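Local coordinates for protein pyrrolysyl-tRNA synthetase (Desulfitobacterium hafniense, PDB 3DSQ) that probably joins pyrrolysine to its cognate tRNA at the expense of ATP, as a homodimeric class II aminoacyl-tRNA synthetase, at residues B[96-101]-B[127-132]; B[137-142]-B[244-249]; B[156-161]-B[172-177]. All blocks are in the same frame, centred on the assembly; numbering follows the deposited sequence.

Contact 1 of 3, residues B[96-101]-B[127-132]; sequences TIITKS and LRPMLA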
loop_
_atom_site.group_PDB
_atom_site.type_symbol
_atom_site.label_atom_id
_atom_site.label_comp_id
_atom_site.label_asym_id
_atom_site.label_seq_id
_atom_site.Cartn_x
_atom_site.Cartn_y
_atom_site.Cartn_z
ATOM N N THR B 96 9.461 1.460 0.483
ATOM C CA THR B 96 9.078 1.311 1.873
ATOM C C THR B 96 10.339 0.886 2.638
ATOM O O THR B 96 10.380 0.960 3.858
ATOM C CB THR B 96 7.987 0.262 2.057
ATOM O OG1 THR B 96 8.458 -1.000 1.584
ATOM C CG2 THR B 96 6.733 0.663 1.274
ATOM N N ILE B 97 11.360 0.429 1.916
ATOM C CA ILE B 97 12.625 0.050 2.563
ATOM C C ILE B 97 13.577 1.235 2.366
ATOM O O ILE B 97 13.881 1.606 1.239
ATOM C CB ILE B 97 13.261 -1.223 1.922
ATOM C CG1 ILE B 97 12.334 -2.423 2.110
ATOM C CG2 ILE B 97 14.637 -1.531 2.589
ATOM C CD1 ILE B 97 12.709 -3.650 1.304
ATOM N N ILE B 98 14.014 1.856 3.454
ATOM C CA ILE B 98 14.933 2.991 3.345
ATOM C C ILE B 98 16.266 2.684 4.047
ATOM O O ILE B 98 16.387 1.678 4.742
ATOM C CB ILE B 98 14.316 4.282 3.945
ATOM C CG1 ILE B 98 14.117 4.120 5.445
ATOM C CG2 ILE B 98 12.962 4.580 3.263
ATOM C CD1 ILE B 98 13.729 5.415 6.153
ATOM N N THR B 99 17.261 3.547 3.864
ATOM C CA THR B 99 18.567 3.313 4.475
ATOM C C THR B 99 18.738 3.991 5.827
ATOM O O THR B 99 17.984 4.905 6.194
ATOM C CB THR B 99 19.718 3.794 3.563
ATOM O OG1 THR B 99 19.707 5.226 3.490
ATOM C CG2 THR B 99 19.567 3.222 2.160
ATOM N N LYS B 100 19.745 3.517 6.559
ATOM C CA LYS B 100 20.100 4.040 7.874
ATOM C C LYS B 100 20.554 5.496 7.758
ATOM O O LYS B 100 20.289 6.310 8.635
ATOM C CB LYS B 100 21.226 3.183 8.474
ATOM C CG LYS B 100 21.722 3.635 9.839
ATOM C CD LYS B 100 22.738 2.646 10.426
ATOM C CE LYS B 100 23.151 3.068 11.833
ATOM N NZ LYS B 100 24.068 2.099 12.513
ATOM N N SER B 101 21.230 5.826 6.664
ATOM C CA SER B 101 21.707 7.186 6.467
ATOM C C SER B 101 20.526 8.132 6.302
ATOM O O SER B 101 20.512 9.225 6.869
ATOM C CB SER B 101 22.604 7.261 5.236
ATOM O OG SER B 101 23.682 6.346 5.351
ATOM N N LEU B 127 12.523 -0.621 7.547
ATOM C CA LEU B 127 11.235 -0.233 6.994
ATOM C C LEU B 127 10.986 1.213 7.396
ATOM O O LEU B 127 11.160 1.588 8.560
ATOM C CB LEU B 127 10.120 -1.133 7.541
ATOM C CG LEU B 127 10.162 -2.585 7.060
ATOM C CD1 LEU B 127 9.040 -3.398 7.684
ATOM C CD2 LEU B 127 10.057 -2.594 5.542
ATOM N N ARG B 128 10.589 2.032 6.432
ATOM C CA ARG B 128 10.327 3.439 6.705
ATOM C C ARG B 128 9.324 3.633 7.836
ATOM O O ARG B 128 8.277 2.996 7.862
ATOM C CB ARG B 128 9.804 4.147 5.439
ATOM C CG ARG B 128 8.407 3.726 4.995
ATOM C CD ARG B 128 8.032 4.378 3.668
ATOM N NE ARG B 128 6.682 4.021 3.236
ATOM C CZ ARG B 128 6.216 4.216 2.004
ATOM N NH1 ARG B 128 6.996 4.760 1.067
ATOM N NH2 ARG B 128 4.963 3.887 1.715
ATOM N N PRO B 129 9.658 4.493 8.812
ATOM C CA PRO B 129 8.764 4.769 9.936
ATOM C C PRO B 129 7.880 5.957 9.561
ATOM O O PRO B 129 6.879 6.223 10.208
ATOM C CB PRO B 129 9.728 5.117 11.068
ATOM C CG PRO B 129 10.786 5.856 10.352
ATOM C CD PRO B 129 11.014 5.004 9.097
ATOM N N MET B 130 8.285 6.689 8.525
ATOM C CA MET B 130 7.525 7.841 8.060
ATOM C C MET B 130 7.864 8.093 6.597
ATOM O O MET B 130 8.794 7.495 6.062
ATOM C CB MET B 130 7.834 9.090 8.904
ATOM C CG MET B 130 9.127 9.806 8.560
ATOM S SD MET B 130 10.609 9.085 9.311
ATOM C CE MET B 130 10.787 10.155 10.728
ATOM N N LEU B 131 7.111 8.980 5.956
ATOM C CA LEU B 131 7.310 9.281 4.544
ATOM C C LEU B 131 8.271 10.431 4.273
ATOM O O LEU B 131 8.775 10.569 3.165
ATOM C CB LEU B 131 5.955 9.605 3.897
ATOM C CG LEU B 131 4.893 8.508 3.912
ATOM C CD1 LEU B 131 3.593 9.071 3.345
ATOM C CD2 LEU B 131 5.373 7.302 3.091
ATOM N N ALA B 132 8.524 11.251 5.287
ATOM C CA ALA B 132 9.389 12.420 5.145
ATOM C C ALA B 132 10.705 12.262 4.380
ATOM O O ALA B 132 10.896 12.897 3.341
ATOM C CB ALA B 132 9.656 13.025 6.516
#
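Ile97 and Leu127 belong to a small two-stranded antiparallel sheet, 97-99 with 125-127, and face each other as a non-hydrogen-bonded pair, their CA atoms 4.7 Å apart. On the same face of this sheet, Ile97 CG1 rests on Leu127 CD2. Just beyond the pair, Arg128 N donates to Thr96 O at 2.8 Å in an almost straight bond (175°). The arginine side chain then runs extended across Thr96, and its guanidinium lies flat between two methyl groups: Thr96 CG2 is 3.6 Å above one face, and Leu131 CD2 stands over the other. This sheet lies at the dimer interface of the class II core. Thr96 suits the position because it has two different branches: with chi1 at 60°, CG2 meets the arginine while OG1 bonds Glu171 and Tyr159 of the second subunit. Arg128 NE bonds Thr157 O, and NH1 forms a salt bridge with Glu154. A leucine in place of Arg128 would probably leave Glu154 without this charged partner and Thr157 O without its side-chain donor. Branched Ile98 splits its contacts, CG2 3.9 Å from Arg128 CB and CD1 4.0 Å from Pro129 CD, its side chain crossing both at about a right angle.

Contact 2 of 3, residues B[137-142]-B[244-249]; sequences TLWREL and WEIFDP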
loop_
_atom_site.group_PDB
_atom_site.type_symbol
_atom_site.label_atom_id
_atom_site.label_comp_id
_atom_site.label_asym_id
_atom_site.label_seq_id
_atom_site.Cartn_x
_atom_site.Cartn_y
_atom_site.Cartn_z
ATOM N N THR B 137 13.859 13.703 -0.500
ATOM C CA THR B 137 14.657 13.299 -1.647
ATOM C C THR B 137 14.002 13.776 -2.942
ATOM O O THR B 137 14.649 14.405 -3.781
ATOM C CB THR B 137 14.839 11.761 -1.648
ATOM O OG1 THR B 137 15.514 11.370 -0.442
ATOM C CG2 THR B 137 15.662 11.299 -2.843
ATOM N N LEU B 138 12.713 13.492 -3.102
ATOM C CA LEU B 138 11.998 13.918 -4.301
ATOM C C LEU B 138 11.986 15.440 -4.432
ATOM O O LEU B 138 12.017 15.974 -5.538
ATOM C CB LEU B 138 10.566 13.375 -4.297
ATOM C CG LEU B 138 10.439 11.863 -4.504
ATOM C CD1 LEU B 138 9.009 11.510 -4.893
ATOM C CD2 LEU B 138 11.378 11.425 -5.604
ATOM N N TRP B 139 11.929 16.141 -3.305
ATOM C CA TRP B 139 11.956 17.599 -3.345
ATOM C C TRP B 139 13.224 18.047 -4.045
ATOM O O TRP B 139 13.183 18.799 -5.025
ATOM C CB TRP B 139 11.960 18.190 -1.942
ATOM C CG TRP B 139 10.619 18.338 -1.314
ATOM C CD1 TRP B 139 9.397 18.099 -1.890
ATOM C CD2 TRP B 139 10.356 18.765 0.023
ATOM N NE1 TRP B 139 8.393 18.354 -0.987
ATOM C CE2 TRP B 139 8.952 18.764 0.195
ATOM C CE3 TRP B 139 11.172 19.150 1.095
ATOM C CZ2 TRP B 139 8.346 19.133 1.402
ATOM C CZ3 TRP B 139 10.573 19.514 2.290
ATOM C CH2 TRP B 139 9.169 19.504 2.434
ATOM N N ARG B 140 14.352 17.568 -3.530
ATOM C CA ARG B 140 15.657 17.919 -4.069
ATOM C C ARG B 140 15.780 17.632 -5.555
ATOM O O ARG B 140 16.450 18.368 -6.266
ATOM C CB ARG B 140 16.773 17.174 -3.323
ATOM C CG ARG B 140 18.158 17.555 -3.824
ATOM C CD ARG B 140 19.234 16.551 -3.436
ATOM N NE ARG B 140 19.404 16.443 -1.991
ATOM C CZ ARG B 140 20.439 15.852 -1.401
ATOM N NH1 ARG B 140 21.408 15.314 -2.131
ATOM N NH2 ARG B 140 20.507 15.798 -0.077
ATOM N N GLU B 141 15.148 16.557 -6.024
ATOM C CA GLU B 141 15.217 16.199 -7.443
ATOM C C GLU B 141 14.252 17.040 -8.283
ATOM O O GLU B 141 14.633 17.600 -9.311
ATOM C CB GLU B 141 14.877 14.716 -7.648
ATOM C CG GLU B 141 15.790 13.723 -6.935
ATOM C CD GLU B 141 17.211 13.745 -7.462
ATOM O OE1 GLU B 141 17.406 13.579 -8.687
ATOM O OE2 GLU B 141 18.138 13.925 -6.645
ATOM N N LEU B 142 13.003 17.124 -7.841
ATOM C CA LEU B 142 11.988 17.871 -8.570
ATOM C C LEU B 142 12.240 19.376 -8.654
ATOM O O LEU B 142 11.914 20.002 -9.666
ATOM C CB LEU B 142 10.607 17.592 -7.961
ATOM C CG LEU B 142 10.134 16.142 -8.155
ATOM C CD1 LEU B 142 8.751 15.956 -7.558
ATOM C CD2 LEU B 142 10.125 15.800 -9.648
ATOM N N TRP B 244 19.363 17.775 4.102
ATOM C CA TRP B 244 18.715 17.331 2.872
ATOM C C TRP B 244 18.909 18.297 1.716
ATOM O O TRP B 244 18.302 18.133 0.656
ATOM C CB TRP B 244 17.214 17.104 3.109
ATOM C CG TRP B 244 16.935 15.960 4.031
ATOM C CD1 TRP B 244 16.693 16.024 5.374
ATOM C CD2 TRP B 244 16.949 14.567 3.691
ATOM N NE1 TRP B 244 16.561 14.756 5.893
ATOM C CE2 TRP B 244 16.715 13.844 4.881
ATOM C CE3 TRP B 244 17.139 13.860 2.495
ATOM C CZ2 TRP B 244 16.668 12.444 4.912
ATOM C CZ3 TRP B 244 17.091 12.467 2.525
ATOM C CH2 TRP B 244 16.857 11.776 3.725
ATOM N N GLU B 245 19.758 19.298 1.922
ATOM C CA GLU B 245 20.042 20.308 0.906
ATOM C C GLU B 245 18.791 21.054 0.450
ATOM O O GLU B 245 18.575 21.266 -0.744
ATOM C CB GLU B 245 20.736 19.673 -0.302
ATOM C CG GLU B 245 22.052 18.976 0.046
ATOM C CD GLU B 245 22.847 18.563 -1.185
ATOM O OE1 GLU B 245 22.302 17.815 -2.028
ATOM O OE2 GLU B 245 24.018 18.988 -1.304
ATOM N N ILE B 246 17.971 21.458 1.413
ATOM C CA ILE B 246 16.756 22.197 1.107
ATOM C C ILE B 246 16.923 23.623 1.633
ATOM O O ILE B 246 17.429 23.825 2.735
ATOM C CB ILE B 246 15.519 21.555 1.786
ATOM C CG1 ILE B 246 15.354 20.100 1.328
ATOM C CG2 ILE B 246 14.274 22.365 1.461
ATOM C CD1 ILE B 246 15.120 19.928 -0.168
ATOM N N PHE B 247 16.515 24.611 0.843
ATOM C CA PHE B 247 16.621 25.995 1.286
ATOM C C PHE B 247 15.474 26.896 0.853
ATOM O O PHE B 247 15.626 28.113 0.742
ATOM C CB PHE B 247 17.965 26.595 0.867
ATOM C CG PHE B 247 19.073 26.319 1.849
ATOM C CD1 PHE B 247 18.872 26.521 3.215
ATOM C CD2 PHE B 247 20.317 25.871 1.417
ATOM C CE1 PHE B 247 19.896 26.282 4.141
ATOM C CE2 PHE B 247 21.354 25.629 2.339
ATOM C CZ PHE B 247 21.139 25.835 3.703
ATOM N N ASP B 248 14.322 26.284 0.610
ATOM C CA ASP B 248 13.125 27.021 0.242
ATOM C C ASP B 248 12.119 26.782 1.358
ATOM O O ASP B 248 12.168 25.753 2.040
ATOM C CB ASP B 248 12.542 26.510 -1.079
ATOM C CG ASP B 248 13.454 26.770 -2.261
ATOM O OD1 ASP B 248 13.883 27.925 -2.436
ATOM O OD2 ASP B 248 13.733 25.825 -3.022
ATOM N N PRO B 249 11.218 27.749 1.591
ATOM C CA PRO B 249 10.219 27.573 2.644
ATOM C C PRO B 249 9.318 26.429 2.196
ATOM O O PRO B 249 9.235 26.147 1.004
ATOM C CB PRO B 249 9.480 28.905 2.645
ATOM C CG PRO B 249 10.525 29.869 2.196
ATOM C CD PRO B 249 11.190 29.124 1.065
HETATM O O HOH W 1 16.887 15.914 -0.247
#
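Arg140, on helix 132-142, reaches the Trp244-Glu245 corner of the loop that joins strands 228-236 and 250-256 of the large, mainly antiparallel sheet of the class II core. The contact thus fastens this loop to helix 132-142. CG of Arg140 lies anti to the backbone N (chi1 -178°), which carries the chain out from the helix, and a bend at chi3 (-63°) turns the guanidinium against the loop. Its NE and NH2 both turn toward Trp244 O, which lies at the guanidinium edge, each 3.3 Å from that oxygen. Both bonds are weak, being long and bent. A water supplements them by donating to Trp244 O at 2.8 Å while weakly accepting from Arg140 NE, so one carbonyl gathers three donors. Arginine suits the place because it can offer two N-H groups to a single oxygen.

Glu245 approaches differently. Its extended chain lays the carboxylate over one face of the guanidinium, with the two planes 58° apart. The resulting salt bridge, Arg140 NH1 to Glu245 OE1, rests on charge alone, and its exact length is doubtful because OE1 sits too close to a neighbouring atom in the model.

Trp139 NE1 bonds Thr178, and the Trp244 ring stacks on Tyr136 while its NE1 bonds Lys105 O, so both buried indole nitrogens have partners. Beta-branched Ile246 suits its place by sending its longer arm to the helix: CD1 reaches the edge of the Trp139 ring near its plane and lies 4.0 Å from Trp139 CB. One turn before Arg140, Thr137 directs OG1 to Pro133 O within the helix, and that same hydroxyl oxygen lies 3.5 Å from Trp244 CZ3.

Contact 3 of 3, residues B[156-161]-B[172-177]; sequences GTCYRK and FTMLNL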
loop_
_atom_site.group_PDB
_atom_site.type_symbol
_atom_site.label_atom_id
_atom_site.label_comp_id
_atom_site.label_asym_id
_atom_site.label_seq_id
_atom_site.Cartn_x
_atom_site.Cartn_y
_atom_site.Cartn_z
ATOM N N GLY B 156 0.848 5.975 2.008
ATOM C CA GLY B 156 1.460 4.663 2.017
ATOM C C GLY B 156 1.840 4.100 3.367
ATOM O O GLY B 156 1.979 4.808 4.357
ATOM N N THR B 157 2.036 2.796 3.371
ATOM C CA THR B 157 2.365 2.061 4.571
ATOM C C THR B 157 3.682 2.483 5.202
ATOM O O THR B 157 4.684 2.640 4.517
ATOM C CB THR B 157 2.408 0.554 4.268
ATOM O OG1 THR B 157 1.188 0.180 3.614
ATOM C CG2 THR B 157 2.556 -0.263 5.563
ATOM N N CYS B 158 3.627 2.692 6.514
ATOM C CA CYS B 158 4.779 3.046 7.326
ATOM C C CYS B 158 4.752 2.044 8.470
ATOM O O CYS B 158 3.718 1.430 8.732
ATOM C CB CYS B 158 4.692 4.490 7.838
ATOM S SG CYS B 158 5.050 5.712 6.537
ATOM N N TYR B 159 5.890 1.873 9.132
ATOM C CA TYR B 159 6.008 0.888 10.188
ATOM C C TYR B 159 6.776 1.379 11.411
ATOM O O TYR B 159 7.811 2.030 11.288
ATOM C CB TYR B 159 6.736 -0.346 9.659
ATOM C CG TYR B 159 6.224 -0.909 8.356
ATOM C CD1 TYR B 159 6.459 -0.254 7.141
ATOM C CD2 TYR B 159 5.548 -2.130 8.329
ATOM C CE1 TYR B 159 6.036 -0.808 5.935
ATOM C CE2 TYR B 159 5.121 -2.690 7.133
ATOM C CZ TYR B 159 5.369 -2.034 5.941
ATOM O OH TYR B 159 5.003 -2.634 4.759
ATOM N N ARG B 160 6.272 1.032 12.586
ATOM C CA ARG B 160 6.914 1.399 13.847
ATOM C C ARG B 160 6.717 0.259 14.836
ATOM O O ARG B 160 5.625 -0.306 14.926
ATOM C CB ARG B 160 6.304 2.681 14.414
ATOM C CG ARG B 160 6.699 3.947 13.672
ATOM C CD ARG B 160 5.926 5.154 14.196
ATOM N NE ARG B 160 6.329 6.406 13.556
ATOM C CZ ARG B 160 7.460 7.057 13.820
ATOM N NH1 ARG B 160 8.312 6.576 14.720
ATOM N NH2 ARG B 160 7.740 8.191 13.188
ATOM N N LYS B 161 7.777 -0.094 15.560
ATOM C CA LYS B 161 7.696 -1.173 16.544
ATOM C C LYS B 161 6.864 -0.719 17.734
ATOM O O LYS B 161 6.305 -1.538 18.463
ATOM C CB LYS B 161 9.096 -1.604 16.991
ATOM C CG LYS B 161 9.947 -2.124 15.845
ATOM C CD LYS B 161 11.086 -3.025 16.315
ATOM C CE LYS B 161 12.137 -2.268 17.110
ATOM N NZ LYS B 161 13.301 -3.149 17.442
ATOM N N PHE B 172 0.954 0.938 9.446
ATOM C CA PHE B 172 -0.049 1.979 9.374
ATOM C C PHE B 172 0.080 2.754 8.060
ATOM O O PHE B 172 1.123 2.729 7.396
ATOM C CB PHE B 172 0.026 2.892 10.615
ATOM C CG PHE B 172 1.392 3.505 10.871
ATOM C CD1 PHE B 172 1.696 4.776 10.398
ATOM C CD2 PHE B 172 2.364 2.814 11.603
ATOM C CE1 PHE B 172 2.943 5.365 10.642
ATOM C CE2 PHE B 172 3.627 3.392 11.858
ATOM C CZ PHE B 172 3.919 4.663 11.382
ATOM N N THR B 173 -1.006 3.407 7.669
ATOM C CA THR B 173 -1.033 4.151 6.422
ATOM C C THR B 173 -0.940 5.635 6.714
ATOM O O THR B 173 -1.723 6.180 7.493
ATOM C CB THR B 173 -2.336 3.873 5.642
ATOM O OG1 THR B 173 -2.614 2.463 5.655
ATOM C CG2 THR B 173 -2.206 4.342 4.186
ATOM N N MET B 174 0.027 6.281 6.079
ATOM C CA MET B 174 0.245 7.705 6.243
ATOM C C MET B 174 -0.030 8.434 4.948
ATOM O O MET B 174 0.258 7.927 3.862
ATOM C CB MET B 174 1.700 8.010 6.635
ATOM C CG MET B 174 2.069 7.655 8.060
ATOM S SD MET B 174 1.129 8.595 9.278
ATOM C CE MET B 174 0.025 7.364 9.777
ATOM N N LEU B 175 -0.618 9.616 5.095
ATOM C CA LEU B 175 -0.885 10.516 3.990
ATOM C C LEU B 175 0.013 11.673 4.388
ATOM O O LEU B 175 -0.056 12.150 5.515
ATOM C CB LEU B 175 -2.340 10.997 3.971
ATOM C CG LEU B 175 -2.549 12.373 3.299
ATOM C CD1 LEU B 175 -2.078 12.336 1.855
ATOM C CD2 LEU B 175 -4.019 12.780 3.372
ATOM N N ASN B 176 0.881 12.105 3.493
ATOM C CA ASN B 176 1.745 13.218 3.826
ATOM C C ASN B 176 1.743 14.123 2.623
ATOM O O ASN B 176 2.277 13.757 1.588
ATOM C CB ASN B 176 3.173 12.742 4.110
ATOM C CG ASN B 176 4.031 13.821 4.743
ATOM O OD1 ASN B 176 3.949 14.996 4.378
ATOM N ND2 ASN B 176 4.872 13.423 5.690
ATOM N N LEU B 177 1.116 15.290 2.745
ATOM C CA LEU B 177 1.095 16.218 1.627
ATOM C C LEU B 177 1.996 17.395 1.928
ATOM O O LEU B 177 2.131 17.820 3.071
ATOM C CB LEU B 177 -0.331 16.675 1.292
ATOM C CG LEU B 177 -1.341 17.205 2.305
ATOM C CD1 LEU B 177 -0.697 18.140 3.295
ATOM C CD2 LEU B 177 -2.438 17.926 1.511
HETATM O O HOH W 2 -1.252 1.020 3.610
#
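Phe172 bends back over its neighbouring strand, so that its ring lies upon Cys158: CB of the cysteine sits over one face, 3.4 Å from CE1. CG of the phenylalanine is wedged between its own backbone N and carbonyl carbon (chi1 55°), which brings the ring across the strand pair. A small cysteine suits a place beneath a ring. Its sulfur lies obliquely to the aromatic group and packs against Met174 CG at 3.9 Å, where the methionine's flexible chain can fit round it. Arg160 CG meets the ring's edge in its plane, 3.6 Å from Phe172 CE2; the guanidinium plane is only 12° from that of the ring, yet the two do not stack. The two strands, 150-159 and 171-180, form the antiparallel hairpin of class II motif 2; the N-to-C directions of their short segments stand at 120°, well short of 180°, a strong twist. Reciprocal backbone bonds hold Cys158 to Phe172 and Gly156 to Met174, the shortest being Cys158 N to Phe172 O at 2.7 Å. Between these pairs, Thr157 and Thr173 project from the other face, where their hydroxyls share a water 2.6 Å from Thr157 OG1. The water donates to Thr173 OG1, which is also hydrogen-bonded to Glu258.

Overall arrangement
Contact 1 and contact 3 adjoin, their centres about 10 Å apart. The join runs through Arg128, whose NE is 2.7 Å from Thr157 O and whose backbone O is 2.9 Å from Tyr159 N, so the small sheet at the dimer interface is tied to the motif 2 hairpin. Helix 132-142 starts where segment 127-132 ends and leads to contact 2, whose centre is about 17 Å from that of contact 1 and 21 Å from that of contact 3. The loop between the hairpin strands carries the sodium site of Ser163, Gln164 and Gln167, about 8 Å from the Phe172 side chain. In class II synthetases motif 2 helps form the active site, so contact 3 probably lies close to it.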